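Local coordinates for protein 'Carboxyl esterase 2 (Tuber melanosporum Mel28, PDB 5MIF) that probably hydrolyses carboxylic ester bonds as an alpha/beta hydrolase-fold enzyme of a fungal, archaea-like carboxylesterase family, at residues G318-D323 with A333-I338; G130-L135 with V143-Y148. All coordinates share one frame; numbering follows the deposited sequence.

Contact 1 (G318-D323 with A333-I338); sequences GFASID and ATIELI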
loop_
_atom_site.group_PDB
_atom_site.type_symbol
_atom_site.label_atom_id
_atom_site.label_comp_id
_atom_site.label_asym_id
_atom_site.label_seq_id
_atom_site.Cartn_x
_atom_site.Cartn_y
_atom_site.Cartn_z
ATOM N N GLY A 318 0.722 10.151 -11.742
ATOM C CA GLY A 318 -0.628 10.618 -11.985
ATOM C C GLY A 318 -1.730 9.616 -11.676
ATOM O O GLY A 318 -2.909 9.947 -11.825
ATOM N N PHE A 319 -1.381 8.413 -11.217
ATOM C CA PHE A 319 -2.409 7.371 -11.092
ATOM C C PHE A 319 -3.531 7.734 -10.121
ATOM O O PHE A 319 -4.636 7.213 -10.232
ATOM C CB PHE A 319 -1.799 6.007 -10.701
ATOM C CG PHE A 319 -1.233 5.924 -9.292
ATOM C CD1 PHE A 319 -2.066 5.845 -8.176
ATOM C CD2 PHE A 319 0.135 5.812 -9.098
ATOM C CE1 PHE A 319 -1.537 5.736 -6.902
ATOM C CE2 PHE A 319 0.678 5.690 -7.824
ATOM C CZ PHE A 319 -0.155 5.655 -6.723
ATOM N N ALA A 320 -3.264 8.640 -9.189
ATOM C CA ALA A 320 -4.253 8.981 -8.178
ATOM C C ALA A 320 -5.314 9.976 -8.661
ATOM O O ALA A 320 -6.378 10.066 -8.056
ATOM C CB ALA A 320 -3.558 9.524 -6.927
ATOM N N SER A 321 -5.025 10.744 -9.714
ATOM C CA SER A 321 -5.975 11.770 -10.160
ATOM C C SER A 321 -6.499 11.541 -11.582
ATOM O O SER A 321 -7.495 12.137 -11.984
ATOM C CB SER A 321 -5.354 13.167 -10.067
ATOM O OG SER A 321 -4.197 13.288 -10.867
ATOM N N ILE A 322 -5.824 10.691 -12.345
ATOM C CA ILE A 322 -6.280 10.373 -13.694
ATOM C C ILE A 322 -7.273 9.212 -13.623
ATOM O O ILE A 322 -6.908 8.093 -13.250
ATOM C CB ILE A 322 -5.098 10.016 -14.599
ATOM C CG1 ILE A 322 -4.111 11.188 -14.648
ATOM C CG2 ILE A 322 -5.588 9.595 -15.984
ATOM C CD1 ILE A 322 -2.776 10.837 -15.287
ATOM N N ASP A 323 -8.526 9.493 -13.963
ATOM C CA ASP A 323 -9.637 8.547 -13.794
ATOM C C ASP A 323 -9.351 7.133 -14.307
ATOM O O ASP A 323 -9.578 6.145 -13.603
ATOM C CB ASP A 323 -10.888 9.102 -14.476
ATOM C CG ASP A 323 -11.471 10.298 -13.739
ATOM O OD1 ASP A 323 -10.968 10.636 -12.638
ATOM O OD2 ASP A 323 -12.433 10.901 -14.264
ATOM N N ALA A 333 -6.407 0.367 -5.004
ATOM C CA ALA A 333 -6.176 -0.094 -3.642
ATOM C C ALA A 333 -5.522 1.000 -2.806
ATOM O O ALA A 333 -5.880 1.213 -1.642
ATOM C CB ALA A 333 -5.316 -1.358 -3.639
ATOM N N THR A 334 -4.572 1.711 -3.399
ATOM C CA THR A 334 -3.843 2.692 -2.615
ATOM C C THR A 334 -4.663 3.961 -2.419
ATOM O O THR A 334 -4.543 4.628 -1.392
ATOM C CB THR A 334 -2.487 3.012 -3.251
ATOM O OG1 THR A 334 -2.694 3.561 -4.542
ATOM C CG2 THR A 334 -1.685 1.725 -3.404
ATOM N N ILE A 335 -5.540 4.269 -3.370
ATOM C CA ILE A 335 -6.426 5.416 -3.202
ATOM C C ILE A 335 -7.385 5.193 -2.032
ATOM O O ILE A 335 -7.593 6.091 -1.218
ATOM C CB ILE A 335 -7.212 5.721 -4.499
ATOM C CG1 ILE A 335 -6.250 6.293 -5.556
ATOM C CG2 ILE A 335 -8.318 6.737 -4.240
ATOM C CD1 ILE A 335 -6.821 6.327 -6.964
ATOM N N GLU A 336 -7.950 3.999 -1.905
ATOM C CA GLU A 336 -8.821 3.781 -0.754
ATOM C C GLU A 336 -8.013 3.666 0.544
ATOM O O GLU A 336 -8.484 4.100 1.587
ATOM C CB GLU A 336 -9.729 2.564 -0.965
ATOM C CG GLU A 336 -9.093 1.391 -1.631
ATOM C CD GLU A 336 -10.098 0.557 -2.429
ATOM O OE1 GLU A 336 -11.206 1.058 -2.735
ATOM O OE2 GLU A 336 -9.767 -0.599 -2.765
ATOM N N LEU A 337 -6.794 3.132 0.478
ATOM C CA LEU A 337 -5.905 3.128 1.646
ATOM C C LEU A 337 -5.716 4.558 2.161
ATOM O O LEU A 337 -5.859 4.836 3.365
ATOM C CB LEU A 337 -4.539 2.512 1.307
ATOM C CG LEU A 337 -3.511 2.523 2.452
ATOM C CD1 LEU A 337 -3.975 1.657 3.614
ATOM C CD2 LEU A 337 -2.130 2.093 1.984
ATOM N N ILE A 338 -5.411 5.468 1.238
ATOM C CA ILE A 338 -5.219 6.870 1.592
ATOM C C ILE A 338 -6.434 7.431 2.321
ATOM O O ILE A 338 -6.298 7.976 3.423
ATOM C CB ILE A 338 -4.909 7.734 0.345
ATOM C CG1 ILE A 338 -3.458 7.519 -0.084
ATOM C CG2 ILE A 338 -5.117 9.201 0.651
ATOM C CD1 ILE A 338 -3.146 7.984 -1.504
#
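Thr-334 OG1 sits 3.4 Å from Phe-319 CE1 while hydrogen-bonded chiefly to Ala-331 O, and also to Gly-330 O, one turn earlier in its own helix. The contact belongs to the alpha/beta hydrolase fold: the loop 318-323, directly after His-317 of a probable Ser-His-Asp triad, rests on the C-terminal helix 329-345. The loop begins as a type I beta turn whose two inner residues, Phe-319 and Ala-320, are those that touch the helix. Its Gly-318 O accepts both Ser-321 N, at 3.1 Å, and Ile-322 N. The Thr-334 hydroxyl, held between backbone N and carbonyl carbon (chi1 61°), approaches the Phe-319 ring obliquely, and the two side chains cross at about a right angle. Tyr-218 meets the same ring edge-to-face, and its hydroxyl is hydrogen-bonded to Ala-320 N, so that one tyrosine meets both the loop backbone and the ring. Beyond the helix lies the second subunit, where Lys-341 and Lys-344 of that chain form salt bridges with Glu-336. Ile-335 completes the join without polar help: its CD1 reaches Ala-320 CA and O, both at 3.9 Å, and its CG1 lies 4.4 Å from Ala-320 CB.

Contact 2 (G130-L135 with V143-Y148); sequences GLITNL and VFFVDY
Ile-132 faces strand 143-147 and touches two of its residues with different branches. CG2, anti to the backbone N, meets Val-143 CG1 at 4.3 Å, whereas the other branch runs out through CG1 with chi2 nearly extended (168°) and carries CD1 to the ring of Phe-145. That methyl comes in obliquely, 3.5 Å from Phe-145 CD2 and 3.8 Å from Phe-145 CE2, and the two side chains cross at roughly a right angle. One turn further along the helix, Leu-135 brings its CB to 4.4 Å from Val-143 CG2, so that the valine is touched through both methyls. With an alanine here instead of Phe-145, Ile-132 CD1 would probably face a gap and His-116 would lose the nearly parallel ring it meets. The whole contact is apolar and buried, the meeting of helix and second strand in a beta-alpha-beta crossover that starts at strand 109-115. Helix segment 130-135 and strand segment 143-147 run nearly antiparallel (159°), their axes 10.2 Å apart at closest approach. Strand 142-147 lies between strands 90-97 and 109-115 and bonds to both; helix 129-139 packs on the sheet face that Val-143 and Phe-145 point to, while Phe-144 turns to helix 158-173 on the other.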
loop_
_atom_site.group_PDB
_atom_site.type_symbol
_atom_site.label_atom_id
_atom_site.label_comp_id
_atom_site.label_asym_id
_atom_site.label_seq_id
_atom_site.Cartn_x
_atom_site.Cartn_y
_atom_site.Cartn_z
ATOM N N GLY A 130 -12.680 13.549 -9.365
ATOM C CA GLY A 130 -12.640 12.115 -9.127
ATOM C C GLY A 130 -11.898 11.751 -7.844
ATOM O O GLY A 130 -12.356 10.926 -7.055
ATOM N N LEU A 131 -10.731 12.345 -7.652
ATOM C CA LEU A 131 -9.946 12.097 -6.456
ATOM C C LEU A 131 -10.639 12.669 -5.214
ATOM O O LEU A 131 -10.674 12.022 -4.172
ATOM C CB LEU A 131 -8.534 12.680 -6.604
ATOM C CG LEU A 131 -7.652 12.495 -5.362
ATOM C CD1 LEU A 131 -7.656 11.021 -4.884
ATOM C CD2 LEU A 131 -6.240 12.983 -5.627
ATOM N N ILE A 132 -11.192 13.873 -5.321
ATOM C CA ILE A 132 -11.892 14.478 -4.201
ATOM C C ILE A 132 -13.067 13.606 -3.742
ATOM O O ILE A 132 -13.284 13.409 -2.540
ATOM C CB ILE A 132 -12.400 15.879 -4.547
ATOM C CG1 ILE A 132 -11.227 16.829 -4.769
ATOM C CG2 ILE A 132 -13.257 16.430 -3.428
ATOM C CD1 ILE A 132 -11.653 18.134 -5.396
ATOM N N THR A 133 -13.818 13.086 -4.705
ATOM C CA THR A 133 -14.952 12.208 -4.415
ATOM C C THR A 133 -14.516 10.934 -3.684
ATOM O O THR A 133 -15.108 10.553 -2.677
ATOM C CB THR A 133 -15.680 11.799 -5.705
ATOM O OG1 THR A 133 -16.079 12.971 -6.423
ATOM C CG2 THR A 133 -16.891 10.932 -5.379
ATOM N N ASN A 134 -13.472 10.297 -4.205
ATOM C CA ASN A 134 -12.878 9.123 -3.585
ATOM C C ASN A 134 -12.447 9.410 -2.139
ATOM O O ASN A 134 -12.737 8.629 -1.238
ATOM C CB ASN A 134 -11.685 8.629 -4.418
ATOM C CG ASN A 134 -12.113 7.812 -5.619
ATOM O OD1 ASN A 134 -13.182 7.198 -5.603
ATOM N ND2 ASN A 134 -11.295 7.807 -6.676
ATOM N N LEU A 135 -11.744 10.520 -1.930
ATOM C CA LEU A 135 -11.297 10.933 -0.605
ATOM C C LEU A 135 -12.481 11.117 0.324
ATOM O O LEU A 135 -12.464 10.682 1.477
ATOM C CB LEU A 135 -10.502 12.236 -0.688
ATOM C CG LEU A 135 -9.058 12.106 -1.168
ATOM C CD1 LEU A 135 -8.398 13.475 -1.122
ATOM C CD2 LEU A 135 -8.290 11.089 -0.312
ATOM N N VAL A 143 -13.189 18.066 2.719
ATOM C CA VAL A 143 -11.993 18.380 1.935
ATOM C C VAL A 143 -11.940 19.892 1.682
ATOM O O VAL A 143 -12.889 20.485 1.155
ATOM C CB VAL A 143 -11.968 17.633 0.589
ATOM C CG1 VAL A 143 -10.834 18.168 -0.299
ATOM C CG2 VAL A 143 -11.813 16.129 0.810
ATOM N N PHE A 144 -10.834 20.499 2.102
ATOM C CA PHE A 144 -10.560 21.917 1.918
ATOM C C PHE A 144 -9.605 22.004 0.744
ATOM O O PHE A 144 -8.390 21.825 0.891
ATOM C CB PHE A 144 -9.969 22.504 3.210
ATOM C CG PHE A 144 -9.679 23.983 3.167
ATOM C CD1 PHE A 144 -10.705 24.916 3.230
ATOM C CD2 PHE A 144 -8.372 24.438 3.148
ATOM C CE1 PHE A 144 -10.430 26.275 3.222
ATOM C CE2 PHE A 144 -8.092 25.792 3.143
ATOM C CZ PHE A 144 -9.121 26.714 3.174
ATOM N N PHE A 145 -10.168 22.223 -0.437
ATOM C CA PHE A 145 -9.405 22.164 -1.680
ATOM C C PHE A 145 -8.937 23.573 -2.067
ATOM O O PHE A 145 -9.755 24.445 -2.396
ATOM C CB PHE A 145 -10.271 21.544 -2.779
ATOM C CG PHE A 145 -9.552 21.303 -4.073
ATOM C CD1 PHE A 145 -9.488 22.300 -5.044
ATOM C CD2 PHE A 145 -8.977 20.083 -4.336
ATOM C CE1 PHE A 145 -8.838 22.080 -6.254
ATOM C CE2 PHE A 145 -8.318 19.848 -5.547
ATOM C CZ PHE A 145 -8.255 20.849 -6.512
ATOM N N VAL A 146 -7.626 23.800 -2.003
ATOM C CA VAL A 146 -7.078 25.124 -2.264
ATOM C C VAL A 146 -6.812 25.319 -3.755
ATOM O O VAL A 146 -5.996 24.622 -4.347
ATOM C CB VAL A 146 -5.793 25.360 -1.482
ATOM C CG1 VAL A 146 -5.271 26.762 -1.775
ATOM C CG2 VAL A 146 -6.058 25.188 0.016
ATOM N N ASP A 147 -7.527 26.263 -4.354
ATOM C CA ASP A 147 -7.397 26.543 -5.779
ATOM C C ASP A 147 -6.412 27.688 -5.987
ATOM O O ASP A 147 -6.788 28.794 -6.373
ATOM C CB ASP A 147 -8.784 26.866 -6.367
ATOM C CG ASP A 147 -8.826 26.788 -7.892
ATOM O OD1 ASP A 147 -7.887 26.256 -8.527
ATOM O OD2 ASP A 147 -9.834 27.247 -8.460
ATOM N N TYR A 148 -5.145 27.419 -5.696
ATOM C CA TYR A 148 -4.101 28.440 -5.731
ATOM C C TYR A 148 -3.841 28.928 -7.174
ATOM O O TYR A 148 -4.185 28.245 -8.148
ATOM C CB TYR A 148 -2.814 27.885 -5.111
ATOM C CG TYR A 148 -2.348 26.617 -5.792
ATOM C CD1 TYR A 148 -1.516 26.670 -6.900
ATOM C CD2 TYR A 148 -2.760 25.364 -5.338
ATOM C CE1 TYR A 148 -1.087 25.517 -7.530
ATOM C CE2 TYR A 148 -2.339 24.196 -5.972
ATOM C CZ TYR A 148 -1.509 24.280 -7.065
ATOM O OH TYR A 148 -1.084 23.126 -7.703
#

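Overall arrangement
Both segments of contact 2 precede those of contact 1 in the sequence, yet the centres of the two contacts lie only about 13 Å apart. Contact 2 is built on the crossover from strand 109-115 to strand 142-147, contact 1 on the C-terminal end of the fold, and helix 129-139 adjoins both. Ile-338 CG2 meets Leu-135 CD2 at 3.8 Å, Ile-335 packs on Asn-134, and Ala-320 O lies 3.6 Å from Leu-131 CD1. Thus helices 129-139 and 329-345 are neighbours on one face of the central mixed sheet. The loop behind the probable catalytic histidine thereby touches both helices, and the C-terminal helix in turn meets the second subunit.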